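Local coordinates for EtuB protein (PDB 3IO0), which probably forms part of the shell of a bacterial microcompartment linked to ethanol utilisation, assembling as a trimer of chains that each carry two tandem BMC domains, at residues 49-54 / 123-128; 109-114 / 223-228. All blocks are in the same frame, centred on the assembly; numbering follows the deposited sequence.

How the contacts relate
Both contacts lie where the two BMC domains of one chain meet. Contact 1 is the core one: the start of helix 50-61, from the first domain, packs on strand 120-127 of the second sheet, with apolar groups and a buried carboxylate and amide. Contact 2 is only partly buried. It lays the C-terminal loop over the end of helix 93-111 and the turn into strand 114-117, so its chemistry is mainly that of backbone carbonyls, one serine hydroxyl and a methionine, while its two lysines are exposed. Their centres are about 11 Å apart and Q125 joins them, its NE2 probably hydrogen-bonding to Y110 O at 2.9 Å.

Contact 1. Residues 49-54 / 123-128; sequences APAQMM and EVQYTA
E123 reaches P50 with CG anti to its own backbone N (chi1 180°) and the rest of the chain extended, whereas Q125 keeps CG beside the backbone N and bends at chi2 (-67°), folding its amide back toward A51. The two residues belong to strand 120-127 in the sheet of the second BMC domain; P50 and A51 start helix 50-61 of the first, so this is an interface between the tandem domains. Helix and strand segments run nearly parallel, their axes 9.0 Å apart.

The carboxylate crosses the P50 ring at a slant, OE1 3.4 Å from P50 CD and OE2 3.2 Å from A51 N. Being buried at the first turn of a helix, it probably has its negative charge favoured there. Q125 helps hold its rotation: NE2 donates an almost straight bond to the anti lone pair of E123 OE2 at 3.1 Å, with that oxygen in the amide plane. OE1 has a weak hydrogen bond with H150, and Y110 O, at the end of helix 93-111, is the probable second acceptor of Q125 NE2.

Apolar carbons fill in around this pair. Q125 CG packs on P50 CB at 3.8 Å, and one helix turn further on M54 slides past Q125 in the opposite direction. Bent at chi2 and chi3, M54 crosses T127 at an angle, CE and SD each 4.1 Å from T127 CG2.

Contact 2. Residues 109-114 / 223-228; sequences KYLGNV and VSMSKP
Where helix 93-111 runs out, the backbone makes a type I turn from L111 to V114, and residues 223-228 lie across it as an irregular loop without helix or strand. The two backbones come closest at G112 and K227, whose CA atoms are 4.2 Å apart, and separate slightly toward V114 and S224. The peptide before S226 is modelled cis, a detail to be taken as tentative at 3.0 Å resolution.

Much of the approach is made by main-chain atoms. G112 CA, bare of a side chain, presents a C-H to K227 O at 3.2 Å, and S224 CA does the same to V114 O at 3.1 Å. Between them, S224 OG donates a hydrogen bond to G112 O. The hydroxyl meets that carbonyl at a C=O...OG angle of 132°, tilted 19° from its plane; the modelled length is very short and therefore doubtful. P228 CA also turns a C-H to G112 O, at 3.4 Å, so this oxygen is bordered by two residues of the loop.

Among the side chains, M225 does the apolar work. Its chain bends at chi2 (-137°) and carries SD over the flank of the turn, 3.9 Å from L111 CB and 4.1 Å from V114 CB. S226 CB settles against G112 CA. On the helix side, K109 NZ hydrogen-bonds to Q106 and forms a salt bridge with E58.

Next to the turn, V223 pairs through its backbone with L116, so the loop starts alongside strand 114-117. The C-terminal loop thus folds back over the connection between the two halves of this tandem, circularly permuted BMC chain.

Contact 1. Residues 49-54 / 123-128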
ATOM      1  N   ALA A  49       2.369  14.553  -1.066  1.00 45.76           N
ATOM      2  CA  ALA A  49       3.827  14.468  -1.074  1.00 45.70           C
ATOM      3  C   ALA A  49       4.476  15.577  -1.899  1.00 45.91           C
ATOM      4  O   ALA A  49       5.396  16.235  -1.400  1.00 45.88           O
ATOM      5  CB  ALA A  49       4.299  13.095  -1.541  1.00 45.85           C
ATOM      6  N   PRO A  50       4.019  15.791  -3.162  1.00 46.00           N
ATOM      7  CA  PRO A  50       4.603  16.908  -3.926  1.00 45.92           C
ATOM      8  C   PRO A  50       4.432  18.270  -3.239  1.00 45.98           C
ATOM      9  O   PRO A  50       5.366  19.070  -3.236  1.00 45.70           O
ATOM     10  CB  PRO A  50       3.865  16.846  -5.275  1.00 45.68           C
ATOM     11  CG  PRO A  50       3.392  15.442  -5.375  1.00 45.47           C
ATOM     12  CD  PRO A  50       3.028  15.056  -3.972  1.00 45.80           C
ATOM     13  N   ALA A  51       3.268  18.514  -2.636  1.00 46.23           N
ATOM     14  CA  ALA A  51       3.028  19.772  -1.928  1.00 46.45           C
ATOM     15  C   ALA A  51       4.070  20.017  -0.836  1.00 46.54           C
ATOM     16  O   ALA A  51       4.683  21.091  -0.776  1.00 46.36           O
ATOM     17  CB  ALA A  51       1.629  19.794  -1.345  1.00 46.69           C
ATOM     18  N   GLN A  52       4.275  19.013   0.017  1.00 46.60           N
ATOM     19  CA  GLN A  52       5.228  19.130   1.111  1.00 46.82           C
ATOM     20  C   GLN A  52       6.636  19.228   0.556  1.00 46.96           C
ATOM     21  O   GLN A  52       7.453  19.986   1.064  1.00 46.99           O
ATOM     22  CB  GLN A  52       5.116  17.950   2.078  1.00 46.91           C
ATOM     23  CG  GLN A  52       3.903  17.989   3.005  1.00 47.24           C
ATOM     24  CD  GLN A  52       2.658  17.345   2.405  1.00 48.06           C
ATOM     25  OE1 GLN A  52       2.578  17.108   1.204  1.00 48.80           O
ATOM     26  NE2 GLN A  52       1.682  17.061   3.252  1.00 48.56           N
ATOM     27  N   MET A  53       6.912  18.463  -0.499  1.00 47.23           N
ATOM     28  CA  MET A  53       8.209  18.522  -1.174  1.00 47.29           C
ATOM     29  C   MET A  53       8.465  19.944  -1.670  1.00 47.17           C
ATOM     30  O   MET A  53       9.553  20.475  -1.463  1.00 47.18           O
ATOM     31  CB  MET A  53       8.295  17.502  -2.321  1.00 47.23           C
ATOM     32  CG  MET A  53       8.219  16.044  -1.876  1.00 47.40           C
ATOM     33  SD  MET A  53       8.821  14.833  -3.089  1.00 47.81           S
ATOM     34  CE  MET A  53       7.366  14.611  -4.083  1.00 49.18           C
ATOM     35  N   MET A  54       7.457  20.567  -2.290  1.00 47.11           N
ATOM     36  CA  MET A  54       7.577  21.956  -2.741  1.00 47.28           C
ATOM     37  C   MET A  54       7.998  22.847  -1.578  1.00 47.53           C
ATOM     38  O   MET A  54       8.990  23.580  -1.678  1.00 47.73           O
ATOM     39  CB  MET A  54       6.273  22.481  -3.346  1.00 47.05           C
ATOM     40  CG  MET A  54       5.947  22.027  -4.780  1.00 47.48           C
ATOM     41  SD  MET A  54       7.202  22.307  -6.052  1.00 46.18           S
ATOM     42  CE  MET A  54       7.713  23.980  -5.598  1.00 49.87           C
ATOM     43  N   GLU A 123      -3.174  16.707  -9.027  1.00 51.51           N
ATOM     44  CA  GLU A 123      -2.190  17.586  -8.416  1.00 52.23           C
ATOM     45  C   GLU A 123      -1.147  17.994  -9.425  1.00 52.50           C
ATOM     46  O   GLU A 123      -0.541  17.158 -10.106  1.00 52.80           O
ATOM     47  CB  GLU A 123      -1.515  16.946  -7.202  1.00 52.03           C
ATOM     48  CG  GLU A 123      -0.458  17.840  -6.534  1.00 52.69           C
ATOM     49  CD  GLU A 123       0.110  17.251  -5.247  1.00 53.47           C
ATOM     50  OE1 GLU A 123      -0.019  16.026  -5.036  1.00 56.11           O
ATOM     51  OE2 GLU A 123       0.681  18.015  -4.432  1.00 55.52           O
ATOM     52  N   VAL A 124      -0.945  19.300  -9.512  1.00 52.74           N
ATOM     53  CA  VAL A 124       0.036  19.860 -10.408  1.00 52.78           C
ATOM     54  C   VAL A 124       0.839  20.890  -9.620  1.00 52.90           C
ATOM     55  O   VAL A 124       0.272  21.840  -9.088  1.00 53.16           O
ATOM     56  CB  VAL A 124      -0.643  20.498 -11.632  1.00 52.71           C
ATOM     57  CG1 VAL A 124       0.380  20.841 -12.672  1.00 53.28           C
ATOM     58  CG2 VAL A 124      -1.653  19.546 -12.240  1.00 52.57           C
ATOM     59  N   GLN A 125       2.148  20.674  -9.526  1.00 52.81           N
ATOM     60  CA  GLN A 125       3.037  21.557  -8.782  1.00 52.95           C
ATOM     61  C   GLN A 125       4.077  22.165  -9.700  1.00 53.01           C
ATOM     62  O   GLN A 125       4.449  21.569 -10.714  1.00 53.01           O
ATOM     63  CB  GLN A 125       3.751  20.801  -7.659  1.00 53.08           C
ATOM     64  CG  GLN A 125       2.848  20.290  -6.529  1.00 53.99           C
ATOM     65  CD  GLN A 125       2.218  21.397  -5.688  1.00 54.81           C
ATOM     66  OE1 GLN A 125       2.508  22.591  -5.867  1.00 55.94           O
ATOM     67  NE2 GLN A 125       1.353  20.999  -4.757  1.00 53.73           N
ATOM     68  N   TYR A 126       4.559  23.347  -9.325  1.00 53.13           N
ATOM     69  CA  TYR A 126       5.564  24.068 -10.103  1.00 53.01           C
ATOM     70  C   TYR A 126       6.613  24.698  -9.197  1.00 52.83           C
ATOM     71  O   TYR A 126       6.292  25.139  -8.094  1.00 53.32           O
ATOM     72  CB  TYR A 126       4.901  25.158 -10.953  1.00 53.12           C
ATOM     73  CG  TYR A 126       5.887  26.111 -11.603  1.00 53.51           C
ATOM     74  CD1 TYR A 126       6.665  25.703 -12.683  1.00 53.33           C
ATOM     75  CD2 TYR A 126       6.047  27.418 -11.131  1.00 53.25           C
ATOM     76  CE1 TYR A 126       7.578  26.563 -13.272  1.00 53.19           C
ATOM     77  CE2 TYR A 126       6.959  28.283 -11.719  1.00 52.78           C
ATOM     78  CZ  TYR A 126       7.720  27.846 -12.789  1.00 53.01           C
ATOM     79  OH  TYR A 126       8.625  28.682 -13.395  1.00 53.45           O
ATOM     80  N   THR A 127       7.857  24.728  -9.668  1.00 52.33           N
ATOM     81  CA  THR A 127       8.927  25.503  -9.041  1.00 52.13           C
ATOM     82  C   THR A 127       9.779  26.106 -10.155  1.00 52.21           C
ATOM     83  O   THR A 127       9.884  25.519 -11.241  1.00 52.61           O
ATOM     84  CB  THR A 127       9.806  24.638  -8.112  1.00 52.10           C
ATOM     85  OG1 THR A 127      11.017  25.327  -7.777  1.00 51.65           O
ATOM     86  CG2 THR A 127      10.161  23.325  -8.772  1.00 52.34           C
ATOM     87  N   ALA A 128      10.373  27.272  -9.896  1.00 51.62           N
ATOM     88  CA  ALA A 128      11.223  27.935 -10.881  1.00 50.84           C
ATOM     89  C   ALA A 128      12.717  27.591 -10.726  1.00 50.59           C
ATOM     90  O   ALA A 128      13.476  27.693 -11.690  1.00 50.81           O
ATOM     91  CB  ALA A 128      10.998  29.424 -10.846  1.00 50.52           C
TER

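Contact 2. Residues 109-114 / 223-228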
ATOM      1  N   LYS A 109      -0.034  26.456   1.382  1.00 50.74           N
ATOM      2  CA  LYS A 109       0.025  27.187   0.126  1.00 50.79           C
ATOM      3  C   LYS A 109       0.003  26.203  -1.029  1.00 50.87           C
ATOM      4  O   LYS A 109      -0.806  26.341  -1.955  1.00 50.98           O
ATOM      5  CB  LYS A 109       1.282  28.061   0.076  1.00 51.06           C
ATOM      6  CG  LYS A 109       1.741  28.506  -1.309  1.00 51.29           C
ATOM      7  CD  LYS A 109       2.604  29.749  -1.189  1.00 53.61           C
ATOM      8  CE  LYS A 109       3.734  29.796  -2.219  1.00 55.62           C
ATOM      9  NZ  LYS A 109       5.044  29.328  -1.644  1.00 56.59           N
ATOM     10  N   TYR A 110       0.870  25.193  -0.950  1.00 50.69           N
ATOM     11  CA  TYR A 110       1.029  24.228  -2.035  1.00 50.54           C
ATOM     12  C   TYR A 110      -0.084  23.200  -2.161  1.00 50.44           C
ATOM     13  O   TYR A 110      -0.437  22.803  -3.266  1.00 50.40           O
ATOM     14  CB  TYR A 110       2.380  23.549  -1.937  1.00 50.59           C
ATOM     15  CG  TYR A 110       3.488  24.491  -2.292  1.00 51.03           C
ATOM     16  CD1 TYR A 110       3.549  25.066  -3.557  1.00 51.39           C
ATOM     17  CD2 TYR A 110       4.469  24.823  -1.366  1.00 51.47           C
ATOM     18  CE1 TYR A 110       4.558  25.939  -3.892  1.00 51.41           C
ATOM     19  CE2 TYR A 110       5.489  25.697  -1.693  1.00 51.29           C
ATOM     20  CZ  TYR A 110       5.525  26.250  -2.958  1.00 51.08           C
ATOM     21  OH  TYR A 110       6.530  27.112  -3.302  1.00 51.42           O
ATOM     22  N   LEU A 111      -0.635  22.775  -1.030  1.00 50.38           N
ATOM     23  CA  LEU A 111      -1.807  21.910  -1.033  1.00 50.29           C
ATOM     24  C   LEU A 111      -2.965  22.530  -1.830  1.00 50.23           C
ATOM     25  O   LEU A 111      -3.885  21.829  -2.256  1.00 50.10           O
ATOM     26  CB  LEU A 111      -2.235  21.607   0.397  1.00 50.27           C
ATOM     27  CG  LEU A 111      -1.334  20.663   1.190  1.00 50.60           C
ATOM     28  CD1 LEU A 111      -1.566  20.836   2.680  1.00 50.48           C
ATOM     29  CD2 LEU A 111      -1.554  19.214   0.778  1.00 51.19           C
ATOM     30  N   GLY A 112      -2.896  23.841  -2.045  1.00 50.10           N
ATOM     31  CA  GLY A 112      -3.855  24.533  -2.889  1.00 50.21           C
ATOM     32  C   GLY A 112      -3.892  23.983  -4.294  1.00 50.37           C
ATOM     33  O   GLY A 112      -4.882  24.125  -4.996  1.00 50.35           O
ATOM     34  N   ASN A 113      -2.797  23.348  -4.694  1.00 50.66           N
ATOM     35  CA  ASN A 113      -2.684  22.701  -5.995  1.00 50.74           C
ATOM     36  C   ASN A 113      -3.219  21.263  -6.025  1.00 51.19           C
ATOM     37  O   ASN A 113      -3.088  20.567  -7.034  1.00 51.58           O
ATOM     38  CB  ASN A 113      -1.226  22.718  -6.449  1.00 50.40           C
ATOM     39  CG  ASN A 113      -0.753  24.096  -6.819  1.00 49.35           C
ATOM     40  OD1 ASN A 113       0.333  24.513  -6.437  1.00 48.42           O
ATOM     41  ND2 ASN A 113      -1.564  24.812  -7.572  1.00 48.60           N
ATOM     42  N   VAL A 114      -3.802  20.814  -4.922  1.00 51.52           N
ATOM     43  CA  VAL A 114      -4.388  19.486  -4.870  1.00 51.97           C
ATOM     44  C   VAL A 114      -5.892  19.631  -5.022  1.00 52.40           C
ATOM     45  O   VAL A 114      -6.531  20.321  -4.239  1.00 52.44           O
ATOM     46  CB  VAL A 114      -4.045  18.741  -3.546  1.00 51.89           C
ATOM     47  CG1 VAL A 114      -4.758  17.394  -3.479  1.00 51.92           C
ATOM     48  CG2 VAL A 114      -2.557  18.546  -3.413  1.00 51.30           C
ATOM     49  N   VAL A 223     -12.126  19.630  -6.401  1.00 63.43           N
ATOM     50  CA  VAL A 223     -11.953  20.951  -5.769  1.00 63.82           C
ATOM     51  C   VAL A 223     -10.683  21.107  -4.933  1.00 63.86           C
ATOM     52  O   VAL A 223     -10.430  20.354  -3.994  1.00 64.14           O
ATOM     53  CB  VAL A 223     -13.190  21.356  -4.894  1.00 63.94           C
ATOM     54  CG1 VAL A 223     -14.402  21.700  -5.778  1.00 64.74           C
ATOM     55  CG2 VAL A 223     -13.548  20.263  -3.872  1.00 63.57           C
ATOM     56  N   SER A 224      -9.885  22.103  -5.273  1.00 63.88           N
ATOM     57  CA  SER A 224      -8.780  22.500  -4.417  1.00 64.13           C
ATOM     58  C   SER A 224      -9.357  23.343  -3.314  1.00 64.51           C
ATOM     59  O   SER A 224     -10.543  23.633  -3.349  1.00 65.28           O
ATOM     60  CB  SER A 224      -7.847  23.397  -5.219  1.00 64.14           C
ATOM     61  OG  SER A 224      -7.323  24.444  -4.424  1.00 63.18           O
ATOM     62  N   MET A 225      -8.626  23.623  -2.246  1.00 64.50           N
ATOM     63  CA  MET A 225      -8.216  22.664  -1.258  1.00 64.55           C
ATOM     64  C   MET A 225      -8.329  23.377   0.097  1.00 64.47           C
ATOM     65  O   MET A 225      -8.524  22.662   1.091  1.00 64.63           O
ATOM     66  CB  MET A 225      -6.882  21.940  -1.450  1.00 64.42           C
ATOM     67  CG  MET A 225      -6.992  20.465  -0.914  1.00 64.61           C
ATOM     68  SD  MET A 225      -5.643  19.735   0.090  1.00 65.30           S
ATOM     69  CE  MET A 225      -6.232  18.098   0.500  1.00 64.64           C
ATOM     70  N   SER A 226      -8.214  24.727   0.224  1.00 64.13           N
ATOM     71  CA  SER A 226      -7.381  25.765  -0.509  1.00 63.74           C
ATOM     72  C   SER A 226      -7.688  26.414  -1.917  1.00 63.52           C
ATOM     73  O   SER A 226      -8.838  26.493  -2.350  1.00 63.57           O
ATOM     74  CB  SER A 226      -5.881  25.472  -0.347  1.00 63.89           C
ATOM     75  OG  SER A 226      -5.141  26.658  -0.570  1.00 63.65           O
ATOM     76  N   LYS A 227      -6.639  26.924  -2.576  1.00 63.15           N
ATOM     77  CA  LYS A 227      -6.715  27.478  -3.943  1.00 63.23           C
ATOM     78  C   LYS A 227      -5.312  27.441  -4.635  1.00 62.74           C
ATOM     79  O   LYS A 227      -4.297  27.522  -3.941  1.00 62.53           O
ATOM     80  CB  LYS A 227      -7.291  28.898  -3.908  1.00 63.61           C
ATOM     81  CG  LYS A 227      -6.324  29.984  -4.384  1.00 64.89           C
ATOM     82  CD  LYS A 227      -6.146  31.095  -3.366  1.00 66.80           C
ATOM     83  CE  LYS A 227      -4.978  31.989  -3.777  1.00 67.45           C
ATOM     84  NZ  LYS A 227      -4.740  33.050  -2.766  1.00 68.40           N
ATOM     85  N   PRO A 228      -5.250  27.337  -5.995  1.00 62.32           N
ATOM     86  CA  PRO A 228      -3.977  26.997  -6.674  1.00 61.85           C
ATOM     87  C   PRO A 228      -2.961  28.131  -6.673  1.00 61.20           C
ATOM     88  O   PRO A 228      -3.271  29.200  -6.179  1.00 61.39           O
ATOM     89  CB  PRO A 228      -4.415  26.658  -8.112  1.00 61.81           C
ATOM     90  CG  PRO A 228      -5.629  27.451  -8.326  1.00 62.20           C
ATOM     91  CD  PRO A 228      -6.335  27.544  -6.977  1.00 62.47           C
TER